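Local atomic coordinates of DNA helicase RecQ (Deinococcus radiodurans, PDB entry 4Q48), a protein that probably couples ATP hydrolysis to translocation in the 3'-5' direction and unwinding of duplex DNA, this chain being its catalytic core. Residues A353-D356 with V361-V364; E146-C149 with G154-F157; G217-P222 with H310-K315. All coordinates share one frame; numbering follows the deposited sequence.

Contact 1: A353-D356 with V361-V364; sequences AQSD and VKRV
Lys362 reaches back across a tight interhelical turn to Ser355, and this residue supplies most of the 117 Å² buried here. Its CG stands anti to the carbonyl carbon (chi1 -84°), and the chain then runs out nearly extended until a bend at its last torsion brings the ammonium group to the turn. There NZ lies 2.9 Å from Ser355 O, a hydrogen bond that has to be called weak. The angle at the oxygen supports that reading: the line from Ser355 O to Lys362 NZ makes about 100° with the C=O bond, so the donor comes in from the flank of the carbonyl. Ser355 adds its own side chain, with CB 3.5 Å from Lys362 NZ. Its OG is hydrogen-bonded to Ala357 N, the geometry of an ST turn, which fixes the serine in the turn. Lys362 CE lies 4.3 Å from Ala353 O, a loose approach. Asp356 OD1 is 6.2 Å from Lys362 NZ, too far for an ion pair, though its charge may still favour the lysine slightly. The contact thus ties the tail of helix 342-354 to the first turn of helix 359-376 in the RecQ zinc-binding region; the next residue, Arg363, forms a salt bridge with Asp486, and Arg363 and Val364 touch Trp153.

Contact 2: E146-C149 with G154-F157; sequences EAHC and GHDF
The imidazoles of His148 and His155 meet at an angle, centroids 4.5 Å apart and planes at 58°, which is neither a stack nor an edge-to-face pair. His148 CE1 lies over one face of the His155 ring, displaced toward its rim, while His148 CD2 approaches His155 CB. Next to them, Phe157 CA points its hydrogen at Cys149 O (3.4 Å, 145° at the hydrogen), and Phe157 CD1 is 3.6 Å from Cys149 O. In the second shell, Glu146 O sits 3.8 Å above the centre of the His148 ring and also accepts the backbone hydrogen bond of Cys149 N. With CG placed between backbone N and carbonyl carbon (chi1 54°), His148 ND1 shares a hydrogen bond with Thr180 OG1. Residues 146-148 end the DEAH box, motif II of the helicase, and 154-157 belong to the aromatic-rich loop that follows it in RecQ proteins. Replacing His148 by alanine would take away the ring, and Thr180 would probably lose this partner and the His155 ring its neighbour. Ring contact and a CH...O approach join the loop to the box while His148 ND1 is held by Thr180, consistent with His148 coupling the DEAH box to the loop.

Contact 3: G217-P222 with H310-K315; sequences GLKDSP and HLDLPK
Lys219 and Asp312 approach each other obliquely, and the lysine ammonium group comes to rest where two acceptors of the other segment converge. CG of Lys219 is anti to the backbone N (chi1 -178°), which directs the chain at 310-315; bends at the next two torsions then bring its end to the Leu311 carbonyl. Lys219 NZ donates to Leu311 O at 2.6 Å. The C=O...N angle of 151° shows a fairly direct approach, tilted 24° from the carbonyl plane. Lys219 NZ also forms a salt bridge with Asp312 OD1 at 3.3 Å. The ammonium group thus satisfies the carbonyl and probably balances the charge of the carboxylate. Although the CB of Asp312 points away from 217-222, its carboxylate turns back, and the other oxygen, OD2, accepts a hydrogen bond from Leu244 N.

This is the second RecA-like domain of the helicase. Strand 212-218 is an outermost strand of its parallel sheet, and strand 334-340 runs between it and strand 305-310. The two segments leave the same end of that sheet, so the lysine reaches past the end of the intervening strand, with whose Tyr340 its backbone is hydrogen-bonded. A second salt bridge of Lys219, to Asp344, extends the charge cluster.

The apolar part of the contact joins Pro222 and Leu311. Pro222 opens helix 222-233, and its CB meets Leu311 CD2 at 3.6 Å, one branch of the leucine alone making this touch. Leu311 CD2 also lies 3.8 Å from Pro222 O. The CA atoms of Pro222 and Leu311 are 6.6 Å apart, and the Leu311 side chain packs in addition on Val339 and Cys243.

Contact 2 is the one nearest the nucleotide site: the His148 side chain is about 7 Å from that of Lys52, an ADP-binding residue, although no nucleotide is bound in this model. Contact 1 has its centre 18 Å from that of contact 2, with nearest atoms about 6 Å apart. Trp153, in the turn between 146-149 and 154-157, bridges this gap by touching Arg363 and Val364. Contact 3, in the second RecA-like domain, is centred 23 Å from contact 1 and 28 Å from contact 2. Helix 359-376 relates it to contact 1, since Leu313 and Pro314 touch Cys376 and Leu372, farther along the helix that carries Lys362.

Contact 1: A353-D356 with V361-V364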
ATOM      1  N   ALA A 353      10.913  -1.447 -20.398  1.00 63.18           N
ATOM      2  CA  ALA A 353      10.831  -1.470 -21.857  1.00 69.18           C
ATOM      3  C   ALA A 353      11.219  -2.828 -22.494  1.00 75.27           C
ATOM      4  O   ALA A 353      10.591  -3.272 -23.469  1.00 77.88           O
ATOM      5  CB  ALA A 353      11.699  -0.347 -22.432  1.00 64.27           C
ATOM      6  N   GLN A 354      12.200  -3.515 -21.918  1.00 70.91           N
ATOM      7  CA  GLN A 354      12.634  -4.794 -22.474  1.00 71.90           C
ATOM      8  C   GLN A 354      11.947  -5.974 -21.804  1.00 68.36           C
ATOM      9  O   GLN A 354      12.288  -7.120 -22.044  1.00 75.72           O
ATOM     10  CB  GLN A 354      14.145  -4.929 -22.367  1.00 74.42           C
ATOM     11  CG  GLN A 354      14.879  -3.967 -23.265  1.00 79.57           C
ATOM     12  CD  GLN A 354      16.349  -3.886 -22.937  1.00 87.83           C
ATOM     13  OE1 GLN A 354      16.834  -4.570 -22.028  1.00 85.11           O
ATOM     14  NE2 GLN A 354      17.073  -3.038 -23.667  1.00 92.91           N
ATOM     15  N   SER A 355      10.972  -5.675 -20.961  1.00 72.28           N
ATOM     16  CA  SER A 355      10.195  -6.690 -20.273  1.00 69.08           C
ATOM     17  C   SER A 355       9.264  -7.334 -21.304  1.00 74.46           C
ATOM     18  O   SER A 355       8.928  -6.710 -22.320  1.00 70.18           O
ATOM     19  CB  SER A 355       9.417  -6.052 -19.110  1.00 69.73           C
ATOM     20  OG  SER A 355       8.444  -6.918 -18.551  1.00 73.62           O
ATOM     21  N   ASP A 356       8.894  -8.594 -21.089  1.00 76.40           N
ATOM     22  CA  ASP A 356       7.975  -9.258 -22.012  1.00 77.41           C
ATOM     23  C   ASP A 356       6.593  -9.362 -21.371  1.00 77.38           C
ATOM     24  O   ASP A 356       5.713 -10.069 -21.852  1.00 79.16           O
ATOM     25  CB  ASP A 356       8.500 -10.649 -22.407  1.00 78.08           C
ATOM     26  CG  ASP A 356       8.402 -10.901 -23.912  1.00 81.37           C
ATOM     27  OD1 ASP A 356       7.535 -10.269 -24.556  1.00 78.80           O
ATOM     28  OD2 ASP A 356       9.187 -11.721 -24.447  1.00 76.87           O
ATOM     29  N   VAL A 361       0.391  -5.095 -17.092  1.00 57.58           N
ATOM     30  CA  VAL A 361       1.486  -5.169 -16.139  1.00 61.24           C
ATOM     31  C   VAL A 361       2.514  -4.067 -16.437  1.00 61.98           C
ATOM     32  O   VAL A 361       3.092  -3.476 -15.520  1.00 62.35           O
ATOM     33  CB  VAL A 361       2.150  -6.546 -16.159  1.00 66.22           C
ATOM     34  CG1 VAL A 361       3.301  -6.604 -15.150  1.00 66.07           C
ATOM     35  CG2 VAL A 361       1.113  -7.598 -15.845  1.00 63.56           C
ATOM     36  N   LYS A 362       2.739  -3.800 -17.721  1.00 63.16           N
ATOM     37  CA  LYS A 362       3.563  -2.669 -18.152  1.00 62.00           C
ATOM     38  C   LYS A 362       2.926  -1.334 -17.742  1.00 58.07           C
ATOM     39  O   LYS A 362       3.627  -0.348 -17.483  1.00 58.86           O
ATOM     40  CB  LYS A 362       3.774  -2.692 -19.670  1.00 54.77           C
ATOM     41  CG  LYS A 362       4.899  -3.574 -20.126  1.00 51.73           C
ATOM     42  CD  LYS A 362       5.280  -3.242 -21.548  1.00 54.89           C
ATOM     43  CE  LYS A 362       6.691  -3.690 -21.831  1.00 62.94           C
ATOM     44  NZ  LYS A 362       6.875  -5.044 -21.251  1.00 72.04           N
ATOM     45  N   ARG A 363       1.597  -1.309 -17.725  1.00 49.52           N
ATOM     46  CA  ARG A 363       0.858  -0.129 -17.345  1.00 49.29           C
ATOM     47  C   ARG A 363       0.959   0.110 -15.844  1.00 55.54           C
ATOM     48  O   ARG A 363       1.206   1.232 -15.403  1.00 58.71           O
ATOM     49  CB  ARG A 363      -0.600  -0.258 -17.765  1.00 49.46           C
ATOM     50  CG  ARG A 363      -1.432   0.959 -17.413  1.00 54.55           C
ATOM     51  CD  ARG A 363      -2.775   0.961 -18.119  1.00 57.98           C
ATOM     52  NE  ARG A 363      -3.581   2.114 -17.716  1.00 66.06           N
ATOM     53  CZ  ARG A 363      -4.907   2.171 -17.809  1.00 71.26           C
ATOM     54  NH1 ARG A 363      -5.590   1.134 -18.292  1.00 73.68           N
ATOM     55  NH2 ARG A 363      -5.554   3.262 -17.423  1.00 68.89           N
ATOM     56  N   VAL A 364       0.778  -0.953 -15.068  1.00 51.63           N
ATOM     57  CA  VAL A 364       0.922  -0.903 -13.624  1.00 53.37           C
ATOM     58  C   VAL A 364       2.350  -0.528 -13.200  1.00 52.12           C
ATOM     59  O   VAL A 364       2.526   0.388 -12.396  1.00 52.68           O
ATOM     60  CB  VAL A 364       0.506  -2.268 -12.980  1.00 59.64           C
ATOM     61  CG1 VAL A 364       0.970  -2.396 -11.524  1.00 53.29           C
ATOM     62  CG2 VAL A 364      -0.996  -2.440 -13.066  1.00 65.89           C
TER

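Contact 2: E146-C149 with G154-F157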
ATOM      1  N   GLU A 146      -6.658  -9.558   2.000  1.00 52.56           N
ATOM      2  CA  GLU A 146      -5.898  -9.179   0.814  1.00 58.00           C
ATOM      3  C   GLU A 146      -6.787  -8.918  -0.392  1.00 57.36           C
ATOM      4  O   GLU A 146      -6.545  -9.460  -1.478  1.00 59.39           O
ATOM      5  CB  GLU A 146      -4.858 -10.243   0.489  1.00 61.01           C
ATOM      6  CG  GLU A 146      -3.577 -10.027   1.281  1.00 67.39           C
ATOM      7  CD  GLU A 146      -2.996 -11.311   1.778  1.00 72.85           C
ATOM      8  OE1 GLU A 146      -3.692 -12.340   1.656  1.00 78.55           O
ATOM      9  OE2 GLU A 146      -1.850 -11.304   2.277  1.00 76.92           O
ATOM     10  N   ALA A 147      -7.802  -8.073  -0.189  1.00 51.72           N
ATOM     11  CA  ALA A 147      -8.824  -7.796  -1.197  1.00 48.71           C
ATOM     12  C   ALA A 147      -8.253  -7.238  -2.506  1.00 63.74           C
ATOM     13  O   ALA A 147      -8.894  -7.295  -3.570  1.00 64.14           O
ATOM     14  CB  ALA A 147      -9.847  -6.843  -0.634  1.00 47.79           C
ATOM     15  N   HIS A 148      -7.059  -6.664  -2.416  1.00 64.66           N
ATOM     16  CA  HIS A 148      -6.431  -6.010  -3.550  1.00 66.07           C
ATOM     17  C   HIS A 148      -6.271  -6.939  -4.747  1.00 67.84           C
ATOM     18  O   HIS A 148      -6.264  -6.474  -5.887  1.00 72.95           O
ATOM     19  CB  HIS A 148      -5.062  -5.462  -3.143  1.00 67.15           C
ATOM     20  CG  HIS A 148      -4.153  -6.487  -2.533  1.00 66.01           C
ATOM     21  ND1 HIS A 148      -3.868  -6.525  -1.183  1.00 63.00           N
ATOM     22  CD2 HIS A 148      -3.459  -7.507  -3.091  1.00 68.00           C
ATOM     23  CE1 HIS A 148      -3.039  -7.524  -0.938  1.00 63.92           C
ATOM     24  NE2 HIS A 148      -2.772  -8.134  -2.079  1.00 65.36           N
ATOM     25  N   CYS A 149      -6.223  -8.246  -4.500  1.00 58.61           N
ATOM     26  CA  CYS A 149      -5.940  -9.203  -5.565  1.00 65.92           C
ATOM     27  C   CYS A 149      -6.960  -9.217  -6.693  1.00 64.65           C
ATOM     28  O   CYS A 149      -6.686  -9.758  -7.759  1.00 65.99           O
ATOM     29  CB  CYS A 149      -5.816 -10.614  -5.002  1.00 72.77           C
ATOM     30  SG  CYS A 149      -4.280 -10.958  -4.163  1.00 75.68           S
ATOM     31  N   GLY A 154      -3.371  -3.217  -7.986  1.00 81.57           N
ATOM     32  CA  GLY A 154      -2.701  -3.054  -6.710  1.00 84.87           C
ATOM     33  C   GLY A 154      -1.599  -3.956  -6.199  1.00 92.26           C
ATOM     34  O   GLY A 154      -0.894  -3.544  -5.267  1.00 91.01           O
ATOM     35  N   HIS A 155      -1.416  -5.143  -6.782  1.00 88.64           N
ATOM     36  CA  HIS A 155      -0.500  -6.111  -6.179  1.00 92.47           C
ATOM     37  C   HIS A 155      -0.565  -7.372  -7.031  1.00 87.92           C
ATOM     38  O   HIS A 155      -0.532  -7.294  -8.259  1.00 86.32           O
ATOM     39  CB  HIS A 155      -0.915  -6.356  -4.706  1.00 92.13           C
ATOM     40  CG  HIS A 155       0.104  -7.051  -3.848  1.00 98.31           C
ATOM     41  ND1 HIS A 155       0.118  -8.416  -3.647  1.00 97.94           N
ATOM     42  CD2 HIS A 155       1.135  -6.554  -3.114  1.00 92.49           C
ATOM     43  CE1 HIS A 155       1.110  -8.731  -2.831  1.00 98.87           C
ATOM     44  NE2 HIS A 155       1.745  -7.617  -2.499  1.00 95.50           N
ATOM     45  N   ASP A 156      -0.700  -8.526  -6.394  1.00 84.20           N
ATOM     46  CA  ASP A 156      -0.807  -9.767  -7.135  1.00 88.00           C
ATOM     47  C   ASP A 156      -2.232  -9.925  -7.612  1.00 81.89           C
ATOM     48  O   ASP A 156      -3.132 -10.201  -6.825  1.00 77.76           O
ATOM     49  CB  ASP A 156      -0.418 -10.992  -6.289  1.00 95.03           C
ATOM     50  CG  ASP A 156       0.828 -10.768  -5.427  1.00 98.98           C
ATOM     51  OD1 ASP A 156       1.740 -10.016  -5.846  1.00 97.56           O
ATOM     52  OD2 ASP A 156       0.901 -11.380  -4.333  1.00 92.33           O
ATOM     53  N   PHE A 157      -2.447  -9.745  -8.904  1.00 79.66           N
ATOM     54  CA  PHE A 157      -3.756 -10.028  -9.452  1.00 80.15           C
ATOM     55  C   PHE A 157      -3.913 -11.538  -9.351  1.00 79.45           C
ATOM     56  O   PHE A 157      -2.930 -12.252  -9.202  1.00 78.39           O
ATOM     57  CB  PHE A 157      -3.883  -9.528 -10.898  1.00 80.70           C
ATOM     58  CG  PHE A 157      -5.193  -9.865 -11.553  1.00 79.90           C
ATOM     59  CD1 PHE A 157      -6.345  -9.152 -11.241  1.00 74.78           C
ATOM     60  CD2 PHE A 157      -5.275 -10.892 -12.487  1.00 83.40           C
ATOM     61  CE1 PHE A 157      -7.547  -9.451 -11.853  1.00 75.01           C
ATOM     62  CE2 PHE A 157      -6.490 -11.200 -13.102  1.00 82.51           C
ATOM     63  CZ  PHE A 157      -7.617 -10.480 -12.783  1.00 77.73           C
TER

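Contact 3: G217-P222 with H310-K315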
ATOM      1  N   GLY A 217      17.714  11.018  -0.736  1.00 32.27           N
ATOM      2  CA  GLY A 217      18.664  11.990  -1.229  1.00 24.42           C
ATOM      3  C   GLY A 217      19.387  11.438  -2.442  1.00 38.05           C
ATOM      4  O   GLY A 217      19.194  10.256  -2.809  1.00 36.17           O
ATOM      5  N   LEU A 218      20.270  12.260  -3.024  1.00 39.63           N
ATOM      6  CA  LEU A 218      20.905  11.927  -4.303  1.00 40.69           C
ATOM      7  C   LEU A 218      22.088  10.985  -4.124  1.00 33.09           C
ATOM      8  O   LEU A 218      22.919  11.213  -3.280  1.00 34.58           O
ATOM      9  CB  LEU A 218      21.357  13.223  -4.997  1.00 38.26           C
ATOM     10  CG  LEU A 218      22.253  13.062  -6.234  1.00 39.75           C
ATOM     11  CD1 LEU A 218      21.608  12.159  -7.239  1.00 32.56           C
ATOM     12  CD2 LEU A 218      22.623  14.407  -6.869  1.00 36.50           C
ATOM     13  N   LYS A 219      22.149   9.928  -4.934  1.00 36.80           N
ATOM     14  CA  LYS A 219      23.253   8.954  -4.885  1.00 36.29           C
ATOM     15  C   LYS A 219      24.575   9.582  -5.285  1.00 37.80           C
ATOM     16  O   LYS A 219      24.658  10.223  -6.324  1.00 50.21           O
ATOM     17  CB  LYS A 219      22.943   7.762  -5.787  1.00 36.07           C
ATOM     18  CG  LYS A 219      23.994   6.677  -5.786  1.00 35.61           C
ATOM     19  CD  LYS A 219      23.372   5.315  -5.555  1.00 29.23           C
ATOM     20  CE  LYS A 219      22.718   4.784  -6.753  1.00 32.90           C
ATOM     21  NZ  LYS A 219      22.011   3.514  -6.431  1.00 39.97           N
ATOM     22  N   ASP A 220      25.621   9.369  -4.505  1.00 44.41           N
ATOM     23  CA  ASP A 220      26.949   9.914  -4.856  1.00 51.83           C
ATOM     24  C   ASP A 220      28.102   9.203  -4.112  1.00 43.28           C
ATOM     25  O   ASP A 220      28.532   9.663  -3.056  1.00 42.62           O
ATOM     26  CB  ASP A 220      27.010  11.419  -4.554  1.00 46.72           C
ATOM     27  CG  ASP A 220      28.332  12.026  -4.968  1.00 55.82           C
ATOM     28  OD1 ASP A 220      29.087  11.330  -5.697  1.00 58.92           O
ATOM     29  OD2 ASP A 220      28.639  13.164  -4.534  1.00 50.93           O
ATOM     30  N   SER A 221      28.650   8.154  -4.719  1.00 38.19           N
ATOM     31  CA  SER A 221      29.463   7.174  -3.996  1.00 46.36           C
ATOM     32  C   SER A 221      28.587   6.579  -2.907  1.00 44.69           C
ATOM     33  O   SER A 221      28.767   6.874  -1.733  1.00 43.55           O
ATOM     34  CB  SER A 221      30.764   7.770  -3.400  1.00 54.21           C
ATOM     35  OG  SER A 221      31.708   8.194  -4.389  1.00 55.82           O
ATOM     36  N   PRO A 222      27.615   5.760  -3.298  1.00 44.05           N
ATOM     37  CA  PRO A 222      26.622   5.308  -2.318  1.00 49.42           C
ATOM     38  C   PRO A 222      27.251   4.530  -1.137  1.00 44.97           C
ATOM     39  O   PRO A 222      26.849   4.772  -0.003  1.00 41.31           O
ATOM     40  CB  PRO A 222      25.689   4.406  -3.143  1.00 39.86           C
ATOM     41  CG  PRO A 222      26.495   3.975  -4.299  1.00 41.90           C
ATOM     42  CD  PRO A 222      27.447   5.120  -4.605  1.00 39.52           C
ATOM     43  N   HIS A 310      18.343   2.198   1.787  1.00 38.20           N
ATOM     44  CA  HIS A 310      18.104   1.766   0.417  1.00 36.49           C
ATOM     45  C   HIS A 310      19.199   2.310  -0.492  1.00 42.05           C
ATOM     46  O   HIS A 310      19.363   3.525  -0.620  1.00 40.41           O
ATOM     47  CB  HIS A 310      16.720   2.209  -0.053  1.00 33.48           C
ATOM     48  CG  HIS A 310      15.613   1.302   0.396  1.00 34.06           C
ATOM     49  ND1 HIS A 310      14.874   1.532   1.539  1.00 32.87           N
ATOM     50  CD2 HIS A 310      15.128   0.157  -0.144  1.00 29.87           C
ATOM     51  CE1 HIS A 310      13.978   0.569   1.676  1.00 33.12           C
ATOM     52  NE2 HIS A 310      14.109  -0.273   0.665  1.00 31.23           N
ATOM     53  N   LEU A 311      19.951   1.410  -1.123  1.00 42.08           N
ATOM     54  CA  LEU A 311      21.074   1.830  -1.947  1.00 40.33           C
ATOM     55  C   LEU A 311      20.666   1.752  -3.411  1.00 47.41           C
ATOM     56  O   LEU A 311      21.441   2.081  -4.321  1.00 48.33           O
ATOM     57  CB  LEU A 311      22.282   0.943  -1.664  1.00 36.92           C
ATOM     58  CG  LEU A 311      23.079   1.385  -0.440  1.00 39.68           C
ATOM     59  CD1 LEU A 311      24.176   0.382  -0.107  1.00 43.63           C
ATOM     60  CD2 LEU A 311      23.653   2.765  -0.620  1.00 39.64           C
ATOM     61  N   ASP A 312      19.425   1.325  -3.621  1.00 41.45           N
ATOM     62  CA  ASP A 312      18.798   1.321  -4.932  1.00 47.12           C
ATOM     63  C   ASP A 312      17.316   1.603  -4.737  1.00 48.10           C
ATOM     64  O   ASP A 312      16.794   1.507  -3.619  1.00 41.33           O
ATOM     65  CB  ASP A 312      18.966  -0.021  -5.676  1.00 48.58           C
ATOM     66  CG  ASP A 312      20.408  -0.402  -5.911  1.00 51.91           C
ATOM     67  OD1 ASP A 312      21.139   0.362  -6.582  1.00 52.57           O
ATOM     68  OD2 ASP A 312      20.798  -1.498  -5.448  1.00 59.99           O
ATOM     69  N   LEU A 313      16.644   1.967  -5.823  1.00 43.69           N
ATOM     70  CA  LEU A 313      15.211   2.175  -5.773  1.00 38.64           C
ATOM     71  C   LEU A 313      14.499   0.872  -5.486  1.00 43.05           C
ATOM     72  O   LEU A 313      14.807  -0.159  -6.093  1.00 44.54           O
ATOM     73  CB  LEU A 313      14.712   2.768  -7.073  1.00 43.23           C
ATOM     74  CG  LEU A 313      14.897   4.266  -7.214  1.00 43.21           C
ATOM     75  CD1 LEU A 313      14.332   4.690  -8.569  1.00 43.23           C
ATOM     76  CD2 LEU A 313      14.209   4.980  -6.065  1.00 35.35           C
ATOM     77  N   PRO A 314      13.524   0.913  -4.573  1.00 42.50           N
ATOM     78  CA  PRO A 314      12.668  -0.249  -4.356  1.00 42.45           C
ATOM     79  C   PRO A 314      11.801  -0.472  -5.590  1.00 40.00           C
ATOM     80  O   PRO A 314      11.821   0.379  -6.472  1.00 43.40           O
ATOM     81  CB  PRO A 314      11.822   0.157  -3.158  1.00 36.49           C
ATOM     82  CG  PRO A 314      12.351   1.464  -2.700  1.00 33.07           C
ATOM     83  CD  PRO A 314      13.062   2.081  -3.813  1.00 36.58           C
ATOM     84  N   LYS A 315      11.045  -1.563  -5.652  1.00 40.26           N
ATOM     85  CA  LYS A 315      10.220  -1.816  -6.833  1.00 43.01           C
ATOM     86  C   LYS A 315       8.904  -1.032  -6.786  1.00 44.66           C
ATOM     87  O   LYS A 315       8.260  -0.812  -7.808  1.00 54.16           O
ATOM     88  CB  LYS A 315       9.922  -3.314  -6.988  1.00 48.09           C
ATOM     89  CG  LYS A 315      11.130  -4.221  -6.773  1.00 56.65           C
ATOM     90  CD  LYS A 315      11.040  -5.498  -7.635  1.00 61.87           C
ATOM     91  CE  LYS A 315      11.930  -6.661  -7.132  1.00 70.55           C
ATOM     92  NZ  LYS A 315      11.387  -8.066  -7.268  1.00 56.25           N
TER